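Local atomic coordinates of L-methionine gamma-lyase (Fusobacterium nucleatum subsp. nucleatum, PDB entry 6LXU), a protein that is a pyridoxal-phosphate-dependent enzyme of the Cys/Met metabolism family, related in fold to the aminotransferases, and holds its cofactor covalently in a four-chain assembly. Residues Glu382-Glu385 with Asp386-Asp390; Glu288-Tyr292 with Pro293-Thr297; Lys327-Leu330 with Asn331-Leu335; Ala368-Thr371 with Asp372-Arg376. All blocks are in the same frame, centred on the assembly; numbering follows the deposited sequence.

Contact 1: residues Glu382-Glu385 with Asp386-Asp390; sequences ENVE and DIIAD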
loop_
_atom_site.group_PDB
_atom_site.type_symbol
_atom_site.label_atom_id
_atom_site.label_comp_id
_atom_site.label_asym_id
_atom_site.label_seq_id
_atom_site.Cartn_x
_atom_site.Cartn_y
_atom_site.Cartn_z
ATOM N N GLU A 382 22.375 11.625 5.620
ATOM C CA GLU A 382 22.945 12.523 4.627
ATOM C C GLU A 382 24.468 12.513 4.724
ATOM O O GLU A 382 25.052 12.074 5.731
ATOM C CB GLU A 382 22.438 13.952 4.809
ATOM C CG GLU A 382 20.926 14.109 4.739
ATOM C CD GLU A 382 20.226 14.067 6.079
ATOM O OE1 GLU A 382 20.831 13.558 7.054
ATOM O OE2 GLU A 382 19.077 14.553 6.163
ATOM N N ASN A 383 25.135 12.993 3.680
ATOM C CA ASN A 383 26.592 13.113 3.762
ATOM C C ASN A 383 26.955 14.059 4.896
ATOM O O ASN A 383 26.375 15.135 5.035
ATOM C CB ASN A 383 27.171 13.550 2.443
ATOM C CG ASN A 383 26.939 12.505 1.380
ATOM O OD1 ASN A 383 25.900 12.501 0.721
ATOM N ND2 ASN A 383 27.872 11.570 1.256
ATOM N N VAL A 384 27.872 13.609 5.746
ATOM C CA VAL A 384 28.128 14.323 6.993
ATOM C C VAL A 384 28.629 15.749 6.744
ATOM O O VAL A 384 28.324 16.659 7.516
ATOM C CB VAL A 384 29.077 13.528 7.906
ATOM C CG1 VAL A 384 30.504 13.527 7.396
ATOM C CG2 VAL A 384 29.002 14.032 9.343
ATOM N N GLU A 385 29.358 15.947 5.647
ATOM C CA GLU A 385 29.858 17.279 5.295
ATOM C C GLU A 385 28.695 18.235 5.083
ATOM O O GLU A 385 28.797 19.421 5.406
ATOM C CB GLU A 385 30.722 17.255 4.027
ATOM C CG GLU A 385 31.991 16.412 4.104
ATOM C CD GLU A 385 31.800 14.909 3.917
ATOM O OE1 GLU A 385 30.669 14.450 3.608
ATOM O OE2 GLU A 385 32.807 14.177 4.067
ATOM N N ASP A 386 27.586 17.734 4.531
ATOM C CA ASP A 386 26.421 18.564 4.270
ATOM C C ASP A 386 25.651 18.873 5.552
ATOM O O ASP A 386 25.140 19.984 5.718
ATOM C CB ASP A 386 25.504 17.872 3.252
ATOM C CG ASP A 386 26.178 17.636 1.915
ATOM O OD1 ASP A 386 27.037 18.473 1.511
ATOM O OD2 ASP A 386 25.857 16.624 1.251
ATOM N N ILE A 387 25.547 17.899 6.456
ATOM C CA ILE A 387 24.885 18.147 7.728
ATOM C C ILE A 387 25.678 19.201 8.515
ATOM O O ILE A 387 25.099 20.147 9.039
ATOM C CB ILE A 387 24.727 16.861 8.570
ATOM C CG1 ILE A 387 23.947 15.766 7.803
ATOM C CG2 ILE A 387 24.011 17.176 9.879
ATOM C CD1 ILE A 387 24.028 14.405 8.476
ATOM N N ILE A 388 26.992 19.015 8.579
ATOM C CA ILE A 388 27.859 19.966 9.280
ATOM C C ILE A 388 27.821 21.346 8.630
ATOM O O ILE A 388 27.753 22.346 9.349
ATOM C CB ILE A 388 29.284 19.409 9.444
ATOM C CG1 ILE A 388 29.244 18.264 10.468
ATOM C CG2 ILE A 388 30.247 20.505 9.917
ATOM C CD1 ILE A 388 30.530 17.486 10.656
ATOM N N ALA A 389 27.836 21.423 7.305
ATOM C CA ALA A 389 27.756 22.734 6.650
ATOM C C ALA A 389 26.464 23.451 7.013
ATOM O O ALA A 389 26.457 24.677 7.232
ATOM C CB ALA A 389 27.900 22.587 5.144
ATOM N N ASP A 390 25.363 22.707 7.098
ATOM C CA ASP A 390 24.091 23.297 7.469
ATOM C C ASP A 390 24.123 23.813 8.909
ATOM O O ASP A 390 23.730 24.943 9.167
ATOM C CB ASP A 390 22.956 22.274 7.272
ATOM C CG ASP A 390 21.577 22.868 7.404
ATOM O OD1 ASP A 390 21.366 24.019 6.932
ATOM O OD2 ASP A 390 20.670 22.169 7.921
#
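Val-384 and Ile-388, one helical turn apart, lie side by side and point the same way, forming an apolar strip at the start of helix 384-396. CG2 of Val-384, anti to its backbone N, is the methyl that meets Ile-388. With CG1 beside its N (chi1 -70°), Ile-388 aims CD1 back along the helix to 4.0 Å from Val-384 CG2. These branched residues suit the place because they also pack on helix 263-282, against Asn-273, Thr-276 and Phe-280.

Glu-382 and Ile-387 cross at about a right angle. The glutamate chain bends at chi2, bringing OE1 back to 3.6 Å from Ile-387 CD1, a purely van der Waals touch, while its CB meets Ile-387 CG1. Its carboxylate is bonded elsewhere, to His-17 of the second subunit and to Thr-347.

Asn-383 and Asp-386 run alongside each other with amide and carboxylate planes 74° apart, and Asp-386 OD2 sits 3.5 Å from Asn-383 CB. Asn-383 holds the N-cap position, yet its amide makes no capping bond and reaches instead to Glu-264 of the second subunit. Its carbonyl O starts the helix by accepting from Asp-386 N at 2.9 Å and from Ile-387 N at 3.2 Å. Asp-386 OD2 meets Thr-13 OG1 and Gly-10 N of the second subunit.

Acidic Glu-385 and Asp-386 in the first turn should interact favourably with the positive end of the helix dipole, while the polar groups of Glu-382, Asn-383 and Asp-386 serve the subunit interface.

Contact 2: residues Glu288-Tyr292 with Pro293-Thr297; sequences EKVYY and PGLET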
loop_
_atom_site.group_PDB
_atom_site.type_symbol
_atom_site.label_atom_id
_atom_site.label_comp_id
_atom_site.label_asym_id
_atom_site.label_seq_id
_atom_site.Cartn_x
_atom_site.Cartn_y
_atom_site.Cartn_z
ATOM N N GLU A 288 27.935 25.314 24.360
ATOM C CA GLU A 288 28.618 25.242 25.655
ATOM C C GLU A 288 28.750 23.832 26.189
ATOM O O GLU A 288 29.655 23.550 26.980
ATOM C CB GLU A 288 28.000 26.180 26.684
ATOM C CG GLU A 288 26.681 25.744 27.242
ATOM C CD GLU A 288 26.100 26.714 28.254
ATOM O OE1 GLU A 288 26.363 27.926 28.150
ATOM O OE2 GLU A 288 25.352 26.249 29.136
ATOM N N LYS A 289 27.853 22.927 25.776
ATOM C CA LYS A 289 27.892 21.562 26.271
ATOM C C LYS A 289 27.238 20.628 25.269
ATOM O O LYS A 289 26.252 21.011 24.642
ATOM C CB LYS A 289 27.141 21.491 27.600
ATOM C CG LYS A 289 27.239 20.174 28.343
ATOM C CD LYS A 289 26.645 20.363 29.726
ATOM C CE LYS A 289 26.707 19.101 30.545
ATOM N NZ LYS A 289 25.912 19.228 31.792
ATOM N N VAL A 290 27.788 19.426 25.151
ATOM C CA VAL A 290 27.193 18.380 24.317
ATOM C C VAL A 290 26.873 17.195 25.217
ATOM O O VAL A 290 27.681 16.814 26.074
ATOM C CB VAL A 290 28.140 17.981 23.181
ATOM C CG1 VAL A 290 27.561 16.806 22.380
ATOM C CG2 VAL A 290 28.397 19.181 22.281
ATOM N N TYR A 291 25.681 16.640 25.024
ATOM C CA TYR A 291 25.232 15.421 25.667
ATOM C C TYR A 291 25.330 14.291 24.649
ATOM O O TYR A 291 24.603 14.285 23.635
ATOM C CB TYR A 291 23.793 15.587 26.137
ATOM C CG TYR A 291 23.629 16.689 27.147
ATOM C CD1 TYR A 291 23.910 16.463 28.497
ATOM C CD2 TYR A 291 23.213 17.963 26.771
ATOM C CE1 TYR A 291 23.770 17.469 29.433
ATOM C CE2 TYR A 291 23.079 18.982 27.706
ATOM C CZ TYR A 291 23.367 18.715 29.032
ATOM O OH TYR A 291 23.247 19.690 29.996
ATOM N N TYR A 292 26.240 13.357 24.887
ATOM C CA TYR A 292 26.458 12.224 23.982
ATOM C C TYR A 292 27.098 11.103 24.783
ATOM O O TYR A 292 28.101 11.347 25.462
ATOM C CB TYR A 292 27.362 12.612 22.796
ATOM C CG TYR A 292 27.465 11.498 21.781
ATOM C CD1 TYR A 292 26.362 11.116 21.026
ATOM C CD2 TYR A 292 28.653 10.815 21.583
ATOM C CE1 TYR A 292 26.437 10.092 20.093
ATOM C CE2 TYR A 292 28.736 9.781 20.667
ATOM C CZ TYR A 292 27.620 9.410 19.929
ATOM O OH TYR A 292 27.723 8.378 19.032
ATOM N N PRO A 293 26.538 9.878 24.729
ATOM C CA PRO A 293 27.083 8.790 25.583
ATOM C C PRO A 293 28.554 8.458 25.368
ATOM O O PRO A 293 29.187 7.920 26.283
ATOM C CB PRO A 293 26.198 7.596 25.232
ATOM C CG PRO A 293 24.904 8.214 24.782
ATOM C CD PRO A 293 25.321 9.434 24.010
ATOM N N GLY A 294 29.080 8.732 24.181
ATOM C CA GLY A 294 30.469 8.451 23.850
ATOM C C GLY A 294 31.487 9.497 24.264
ATOM O O GLY A 294 32.686 9.281 24.079
ATOM N N LEU A 295 31.047 10.634 24.801
ATOM C CA LEU A 295 32.015 11.613 25.335
ATOM C C LEU A 295 32.491 11.146 26.697
ATOM O O LEU A 295 31.694 10.772 27.549
ATOM C CB LEU A 295 31.401 12.995 25.452
ATOM C CG LEU A 295 31.184 13.713 24.124
ATOM C CD1 LEU A 295 30.358 14.962 24.353
ATOM C CD2 LEU A 295 32.507 14.059 23.457
ATOM N N GLU A 296 33.808 11.201 26.924
ATOM C CA GLU A 296 34.368 10.776 28.212
ATOM C C GLU A 296 33.902 11.648 29.377
ATOM O O GLU A 296 33.932 11.212 30.532
ATOM C CB GLU A 296 35.899 10.747 28.164
ATOM C CG GLU A 296 36.464 9.681 27.240
ATOM C CD GLU A 296 37.983 9.723 27.145
ATOM O OE1 GLU A 296 38.635 10.326 28.030
ATOM O OE2 GLU A 296 38.529 9.145 26.184
ATOM N N THR A 297 33.452 12.857 29.066
ATOM C CA THR A 297 32.892 13.783 30.037
ATOM C C THR A 297 31.392 13.572 30.311
ATOM O O THR A 297 30.813 14.274 31.129
ATOM C CB THR A 297 33.117 15.231 29.554
ATOM O OG1 THR A 297 32.601 15.377 28.221
ATOM C CG2 THR A 297 34.619 15.556 29.545
HETATM O O HOH W 1 30.257 16.547 28.207
#
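Tyr-292 and Pro-293 meet through a CH-pi contact: CD of the proline sits over one face of the tyrosine ring, 4.0 Å from its centroid. The two side chains cross at about a right angle. Tyr-292 CG is trans to its backbone N (chi1 -174°), which swings the ring alongside the peptide link that follows. Its CD2 lies 3.4 Å from Gly-294 N, and the lack of a side chain on Gly-294 allows the ring to settle this near the backbone.

One backbone bond closes the turn: Leu-295 N donates to Tyr-292 O at 3.1 Å, nearly straight at the hydrogen (165°), which completes a type I beta turn. Proline's fixed phi suits the second position of such a turn. Two further polar contacts lie beside it. A water joins Thr-297 OG1, 2.6 Å away, to Val-290 O by a weak bond. Along the strand, Lys-289 sets its CG above one face of the Tyr-291 ring, toward the rim, and its NZ makes a weak bond to Tyr-291 OH.

Apolar packing centres on the Leu-295 tip. Its CD1 reaches back toward the strand end, to lie 3.9 Å from Val-290 CG1 and 4.1 Å from Tyr-292 CB.

Strand 287-291 is an outermost strand of the five-stranded sheet and pairs with 314-319, with a classic beta bulge where Glu-288 and Lys-289 face Glu-318. Val-290, Tyr-292 and Leu-295 pack on helix 263-282, Tyr-292 OH bonds to Gly-312 O, and Pro-293 touches Ala-304 of helix 301-307.

Contact 3: residues Lys327-Leu330 with Asn331-Leu335; sequences KTLL and NNLKL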
loop_
_atom_site.group_PDB
_atom_site.type_symbol
_atom_site.label_atom_id
_atom_site.label_comp_id
_atom_site.label_asym_id
_atom_site.label_seq_id
_atom_site.Cartn_x
_atom_site.Cartn_y
_atom_site.Cartn_z
ATOM N N LYS A 327 16.091 29.175 18.698
ATOM C CA LYS A 327 15.147 29.480 17.615
ATOM C C LYS A 327 15.872 29.973 16.364
ATOM O O LYS A 327 15.560 29.551 15.245
ATOM C CB LYS A 327 14.103 30.512 18.063
ATOM C CG LYS A 327 13.246 30.065 19.228
ATOM C CD LYS A 327 11.948 30.859 19.357
ATOM C CE LYS A 327 12.167 32.362 19.469
ATOM N NZ LYS A 327 10.882 33.101 19.400
ATOM N N THR A 328 16.852 30.861 16.546
ATOM C CA THR A 328 17.611 31.388 15.431
ATOM C C THR A 328 18.346 30.277 14.674
ATOM O O THR A 328 18.328 30.263 13.447
ATOM C CB THR A 328 18.584 32.495 15.888
ATOM O OG1 THR A 328 17.814 33.605 16.372
ATOM C CG2 THR A 328 19.474 32.959 14.745
ATOM N N LEU A 329 19.002 29.378 15.406
ATOM C CA LEU A 329 19.661 28.245 14.773
ATOM C C LEU A 329 18.668 27.458 13.917
ATOM O O LEU A 329 18.865 27.297 12.715
ATOM C CB LEU A 329 20.286 27.300 15.809
ATOM C CG LEU A 329 20.869 26.000 15.227
ATOM C CD1 LEU A 329 21.975 26.290 14.232
ATOM C CD2 LEU A 329 21.350 25.070 16.326
ATOM N N LEU A 330 17.594 26.991 14.544
ATOM C CA LEU A 330 16.662 26.111 13.836
ATOM C C LEU A 330 15.998 26.798 12.667
ATOM O O LEU A 330 15.854 26.205 11.597
ATOM C CB LEU A 330 15.615 25.533 14.768
ATOM C CG LEU A 330 16.031 24.209 15.405
ATOM C CD1 LEU A 330 17.258 24.326 16.303
ATOM C CD2 LEU A 330 14.873 23.641 16.193
ATOM N N ASN A 331 15.616 28.065 12.842
ATOM C CA ASN A 331 14.934 28.801 11.770
ATOM C C ASN A 331 15.799 29.062 10.540
ATOM O O ASN A 331 15.265 29.369 9.471
ATOM C CB ASN A 331 14.343 30.104 12.305
ATOM C CG ASN A 331 13.159 29.867 13.216
ATOM O OD1 ASN A 331 12.592 28.773 13.245
ATOM N ND2 ASN A 331 12.790 30.879 13.987
ATOM N N ASN A 332 17.117 28.936 10.673
ATOM C CA ASN A 332 18.045 29.119 9.558
ATOM C C ASN A 332 18.522 27.836 8.889
ATOM O O ASN A 332 19.226 27.902 7.882
ATOM C CB ASN A 332 19.247 29.944 10.021
ATOM C CG ASN A 332 18.942 31.415 10.050
ATOM O OD1 ASN A 332 18.980 32.069 9.010
ATOM N ND2 ASN A 332 18.623 31.941 11.224
ATOM N N LEU A 333 18.160 26.672 9.439
ATOM C CA LEU A 333 18.626 25.404 8.856
ATOM C C LEU A 333 17.858 25.081 7.586
ATOM O O LEU A 333 16.656 25.327 7.503
ATOM C CB LEU A 333 18.531 24.266 9.868
ATOM C CG LEU A 333 19.411 24.463 11.112
ATOM C CD1 LEU A 333 19.129 23.395 12.163
ATOM C CD2 LEU A 333 20.881 24.494 10.744
ATOM N N LYS A 334 18.585 24.571 6.600
ATOM C CA LYS A 334 18.039 24.231 5.283
ATOM C C LYS A 334 18.016 22.738 4.970
ATOM O O LYS A 334 17.263 22.319 4.084
ATOM C CB LYS A 334 18.835 24.948 4.189
ATOM C CG LYS A 334 18.927 26.465 4.333
ATOM C CD LYS A 334 17.557 27.117 4.397
ATOM C CE LYS A 334 17.616 28.632 4.243
ATOM N NZ LYS A 334 18.266 29.288 5.407
ATOM N N LEU A 335 18.816 21.946 5.674
ATOM C CA LEU A 335 18.899 20.510 5.428
ATOM C C LEU A 335 18.225 19.751 6.567
ATOM O O LEU A 335 17.357 18.905 6.319
ATOM C CB LEU A 335 20.355 20.082 5.250
ATOM C CG LEU A 335 20.581 18.615 4.875
ATOM C CD1 LEU A 335 19.874 18.283 3.570
ATOM C CD2 LEU A 335 22.070 18.319 4.789
HETATM O O HOH W 2 14.619 25.862 9.157
#
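Asn-331 N still bonds to Lys-327 O in the regular alpha-helical way, at 2.8 Å, but from there helix 322-332 tightens as it ends. Asn-332 N turns to Leu-329 O at 3.1 Å and Leu-333 N to Leu-330 O at 3.2 Å, both three residues back. Asn-332 N gives Thr-328 O only a weak bond.

The Asn-332 side chain makes up for this. It runs beside Thr-328, pointing the same way, and with CG placed next to its own backbone N (chi1 -80°) its ND2 donates to Thr-328 O at 2.8 Å, almost straight (172°) and in the amide plane. The methyl CG2 of Thr-328 lies 3.8 Å from the same ND2. On the inner side, Leu-329 and Leu-333 cross obliquely, CD1 to CD2 at 4.1 Å, and both also touch helix 384-396, at Leu-395 and Asp-390. Lys-327 forms a salt bridge with Glu-44, and Asn-331 bonds to Ala-43 and Glu-44, of the third subunit.

The Asn-332 amide suits this place because its N-H grips Thr-328 O, to which the backbone N gives only a weak bond. Other terminal carbonyls are also engaged: a water bridges Leu-330 O and Leu-333 O, and Lys-334 NZ reaches Asn-332 O at 3.0 Å, where its positive charge is probably favoured by the negative end of the helix dipole.

Contact 4: residues Ala368-Thr371 with Asp372-Arg376; sequences AGIT and DGLVR. With NO3 (nitrate ion), chain C.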
loop_
_atom_site.group_PDB
_atom_site.type_symbol
_atom_site.label_atom_id
_atom_site.label_comp_id
_atom_site.label_asym_id
_atom_site.label_seq_id
_atom_site.Cartn_x
_atom_site.Cartn_y
_atom_site.Cartn_z
ATOM N N ALA A 368 11.547 20.142 34.606
ATOM C CA ALA A 368 11.510 18.993 33.690
ATOM C C ALA A 368 12.840 18.699 32.957
ATOM O O ALA A 368 12.885 17.818 32.089
ATOM C CB ALA A 368 10.383 19.189 32.679
ATOM N N GLY A 369 13.910 19.416 33.300
ATOM C CA GLY A 369 15.221 19.229 32.684
ATOM C C GLY A 369 15.405 19.876 31.320
ATOM O O GLY A 369 16.393 19.597 30.635
ATOM N N ILE A 370 14.478 20.753 30.928
ATOM C CA ILE A 370 14.553 21.452 29.649
ATOM C C ILE A 370 15.129 22.842 29.905
ATOM O O ILE A 370 14.501 23.684 30.560
ATOM C CB ILE A 370 13.171 21.535 28.958
ATOM C CG1 ILE A 370 12.607 20.129 28.693
ATOM C CG2 ILE A 370 13.251 22.362 27.672
ATOM C CD1 ILE A 370 13.470 19.240 27.816
ATOM N N THR A 371 16.332 23.055 29.398
ATOM C CA THR A 371 17.048 24.316 29.530
ATOM C C THR A 371 16.871 25.134 28.246
ATOM O O THR A 371 16.594 24.572 27.176
ATOM C CB THR A 371 18.529 24.029 29.821
ATOM O OG1 THR A 371 18.974 22.952 28.984
ATOM C CG2 THR A 371 18.717 23.593 31.266
ATOM N N ASP A 372 17.014 26.452 28.342
ATOM C CA ASP A 372 16.634 27.355 27.257
ATOM C C ASP A 372 17.422 27.171 25.971
ATOM O O ASP A 372 16.904 27.461 24.896
ATOM C CB ASP A 372 16.759 28.824 27.706
ATOM C CG ASP A 372 15.525 29.345 28.433
ATOM O OD1 ASP A 372 14.604 28.544 28.714
ATOM O OD2 ASP A 372 15.470 30.566 28.701
ATOM N N GLY A 373 18.680 26.757 26.077
ATOM C CA GLY A 373 19.509 26.541 24.899
ATOM C C GLY A 373 19.600 25.103 24.413
ATOM O O GLY A 373 20.386 24.827 23.524
ATOM N N LEU A 374 18.808 24.206 24.991
ATOM C CA LEU A 374 18.916 22.781 24.659
ATOM C C LEU A 374 18.321 22.479 23.284
ATOM O O LEU A 374 17.169 22.818 23.016
ATOM C CB LEU A 374 18.232 21.936 25.720
ATOM C CG LEU A 374 18.472 20.424 25.642
ATOM C CD1 LEU A 374 19.904 20.051 25.983
ATOM C CD2 LEU A 374 17.507 19.710 26.571
ATOM N N VAL A 375 19.124 21.835 22.441
ATOM C CA VAL A 375 18.711 21.396 21.100
ATOM C C VAL A 375 18.925 19.886 21.036
ATOM O O VAL A 375 19.948 19.376 21.499
ATOM C CB VAL A 375 19.519 22.134 20.023
ATOM C CG1 VAL A 375 19.152 21.627 18.625
ATOM C CG2 VAL A 375 19.287 23.637 20.137
ATOM N N ARG A 376 17.930 19.176 20.485
ATOM C CA ARG A 376 18.013 17.720 20.281
ATOM C C ARG A 376 18.106 17.412 18.789
ATOM O O ARG A 376 17.257 17.848 18.005
ATOM C CB ARG A 376 16.801 17.005 20.864
ATOM C CG ARG A 376 17.056 15.517 21.032
ATOM C CD ARG A 376 15.834 14.731 21.430
ATOM N NE ARG A 376 15.076 14.366 20.249
ATOM C CZ ARG A 376 14.214 13.355 20.163
ATOM N NH1 ARG A 376 13.958 12.578 21.228
ATOM N NH2 ARG A 376 13.600 13.114 19.013
HETATM N N NO3 C . 10.547 12.490 20.111
HETATM O O1 NO3 C . 10.957 11.582 19.406
HETATM O O2 NO3 C . 10.427 12.303 21.356
HETATM O O3 NO3 C . 10.251 13.608 19.600
HETATM O O HOH W 3 13.827 25.944 29.022
HETATM O O HOH W 4 15.217 23.741 24.763
#
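A type I beta turn from Thr-371 to Leu-374 leads into strand 374-378, just after a Schellman motif has ended helix 362-367. In that motif Ile-370 N bonds to Arg-365 O and Gly-369 N to Glu-366 O; Gly-369 is the C-prime residue, and its positive phi of 79° is easy for glycine. The turn itself closes with Leu-374 N donating to Thr-371 O at 3.1 Å, and a water 2.9 Å from Thr-371 O also bonds to Leu-374 O.

Thr-371 and Leu-374 meet at a slant beside the turn, OG1 of the threonine lying 3.5 Å from Leu-374 CB. The hydroxyl is fixed by Glu-318 OE1, while OE2 of that carboxylate accepts from Gly-373 N, so one glutamate of strand 314-319 holds two points of the turn. Leu-374 carries its CG opposite the backbone N (chi1 -170°) and brings CD2 within 4.3 Å of Ile-370 CD1. The charge of Asp-372 ties the turn back to helix 362-367, through salt bridges with Arg-365 and Lys-362, and a second water links its OD1 to Ile-370 O.

Farther along the strand, Arg-376 bends at chi3, bonds to Asn-161 through NH1, and presents its guanidinium edge to a nitrate ion, probably from the crystallisation liquor. Ser-341 N and Gln-350 NE2 also bind this ion; Arg-376 NH2 gives its O1 a weak hydrogen bond of 3.1 Å.

Along the chain the order is contact 2, contact 3, contact 4, contact 1. Contacts 2 and 4 reach the same five-stranded sheet, on strands 287-291 and 374-378 with 314-319 between them; their centres are about 15 Å apart and Tyr-291 packs on Leu-374. Contact 3, at the end of helix 322-332, links to contact 4 through Leu-330 and Val-375. It also joins contact 1, about 14 Å away between centres, where the Asp-390 carboxylate of helix 384-396 probably receives hydrogen bonds from Lys-334 N and Leu-335 N. Contacts 1 and 2 do not touch. Sheet and helices thus form one connected unit, with contacts 1 and 3 reaching neighbouring subunits.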